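Long-range contact in secretory pathway GDP dissociation inhibitor (Saccharomyces cerevisiae, PDB 2BCG), which keeps Rab GTPases such as Sec4 in their GDP-bound form by blocking nucleotide release, and extracts GDP-bound Ypt7 from vacuolar membranes: residues Ala313-Asn318 with Gly387-Lys392. Residues are numbered along the deposited sequence; the frame is centred on the assembly and turned at random. Where two conformers were deposited one is given.
Sequences AICILN and GPIEEK
A classic beta bulge, with Glu390 and Glu391 both facing Ile316, lies in the antiparallel pairing of strand 303-317 with strand 391-402, outermost in a mixed sheet. The evidence is in the backbone bonds: Ile316 O takes Glu390 N at 2.9 Å and, more weakly, Glu391 N at 3.5 Å, while Ile316 N donates to Glu391 O at 2.9 Å (170° at the hydrogen). One step on, Cys315 and Lys392 form a non-hydrogen-bonded pair, with Cys315 SG 4.2 Å from Lys392 CG.

Within the bulge, Glu390 crosses the Ile316 side chain on the same face as Glu391. Its CG lies anti to the backbone N (chi1 -176°) and the chain runs out extended, leaving OE1 near Ile316 CG2 and Asn318 CB; Phe76 of helix 69-76 also packs on both Ile316 and Glu390. Glu391 bends back instead: its OE2 accepts Lys392 N through the anti lone pair and is salt-bridged to Lys63.

On the face of Cys315, Ile389 CG2 lies 4.0 Å from Cys315 CB, and Ile389 CG1 meets Leu317 CD2 at 3.8 Å, with Phe383 covering both Cys315 and Ile389. Beyond the bulge, a water bridges the two segments: it accepts from Asn318 N at 2.8 Å and donates to Pro388 O at 2.7 Å.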
# COMPACT_ATOMS: atom_id res chain seq x y z
N ALA A 313 -5.92 17.32 7.62
CA ALA A 313 -5.80 17.45 9.07
C ALA A 313 -5.92 16.04 9.61
O ALA A 313 -6.97 15.44 9.56
CB ALA A 313 -6.93 18.30 9.65
N ILE A 314 -4.82 15.54 10.16
CA ILE A 314 -4.77 14.22 10.74
C ILE A 314 -5.09 14.36 12.23
O ILE A 314 -4.36 15.02 12.99
CB ILE A 314 -3.37 13.59 10.54
CG1 ILE A 314 -3.01 13.49 9.05
CG2 ILE A 314 -3.24 12.25 11.30
CD1 ILE A 314 -1.52 13.23 8.84
N CYS A 315 -6.24 13.80 12.63
CA CYS A 315 -6.70 13.93 14.01
C CYS A 315 -6.61 12.60 14.71
O CYS A 315 -6.97 11.57 14.12
CB CYS A 315 -8.15 14.37 14.04
SG CYS A 315 -8.37 15.98 13.20
N ILE A 316 -6.13 12.63 15.96
CA ILE A 316 -6.10 11.43 16.79
C ILE A 316 -7.20 11.57 17.83
O ILE A 316 -7.29 12.58 18.51
CB ILE A 316 -4.76 11.23 17.51
CG1 ILE A 316 -3.61 11.06 16.52
CG2 ILE A 316 -4.87 10.03 18.47
CD1 ILE A 316 -2.20 11.04 17.21
N LEU A 317 -8.06 10.56 17.85
CA LEU A 317 -9.14 10.50 18.85
C LEU A 317 -8.85 9.33 19.76
O LEU A 317 -8.17 8.40 19.37
CB LEU A 317 -10.50 10.28 18.21
CG LEU A 317 -10.81 11.05 16.91
CD1 LEU A 317 -12.15 10.66 16.37
CD2 LEU A 317 -10.79 12.55 17.13
N ASN A 318 -9.39 9.40 20.97
CA ASN A 318 -9.31 8.24 21.86
C ASN A 318 -10.69 7.58 22.06
O ASN A 318 -10.93 6.91 23.09
CB ASN A 318 -8.60 8.59 23.17
CG ASN A 318 -9.38 9.50 24.03
OD1 ASN A 318 -10.50 9.90 23.70
ND2 ASN A 318 -8.79 9.86 25.18
N GLY A 387 -16.19 14.84 17.90
CA GLY A 387 -16.07 14.80 19.35
C GLY A 387 -14.68 15.33 19.79
O GLY A 387 -13.94 15.92 19.00
N PRO A 388 -14.32 15.12 21.07
CA PRO A 388 -13.03 15.67 21.53
C PRO A 388 -11.84 15.11 20.74
O PRO A 388 -11.77 13.93 20.46
CB PRO A 388 -12.98 15.26 23.00
CG PRO A 388 -14.42 15.08 23.40
CD PRO A 388 -15.10 14.53 22.17
N ILE A 389 -10.89 15.98 20.43
CA ILE A 389 -9.73 15.57 19.60
C ILE A 389 -8.47 15.65 20.48
O ILE A 389 -8.23 16.68 21.14
CB ILE A 389 -9.59 16.47 18.33
CG1 ILE A 389 -10.83 16.34 17.40
CG2 ILE A 389 -8.25 16.18 17.62
CD1 ILE A 389 -10.98 17.48 16.37
N GLU A 390 -7.70 14.57 20.51
CA GLU A 390 -6.49 14.52 21.34
C GLU A 390 -5.37 15.35 20.76
O GLU A 390 -4.69 16.08 21.48
CB GLU A 390 -6.04 13.08 21.54
CG GLU A 390 -4.85 12.93 22.45
CD GLU A 390 -4.78 11.56 23.07
OE1 GLU A 390 -5.25 10.59 22.42
OE2 GLU A 390 -4.27 11.43 24.21
N GLU A 391 -5.14 15.17 19.45
CA GLU A 391 -4.09 15.92 18.75
C GLU A 391 -4.48 16.09 17.31
O GLU A 391 -5.18 15.24 16.73
CB GLU A 391 -2.77 15.14 18.85
CG GLU A 391 -1.52 15.89 18.48
CD GLU A 391 -1.37 17.18 19.24
OE1 GLU A 391 -0.66 17.15 20.27
OE2 GLU A 391 -1.99 18.20 18.84
N LYS A 392 -4.02 17.18 16.73
CA LYS A 392 -4.22 17.48 15.32
C LYS A 392 -2.84 17.70 14.69
O LYS A 392 -1.99 18.41 15.28
CB LYS A 392 -4.99 18.80 15.15
CG LYS A 392 -6.42 18.82 15.58
CD LYS A 392 -6.97 20.22 15.34
CE LYS A 392 -8.42 20.27 15.76
NZ LYS A 392 -8.89 21.70 15.88
O HOH W 1 -10.08 12.09 21.59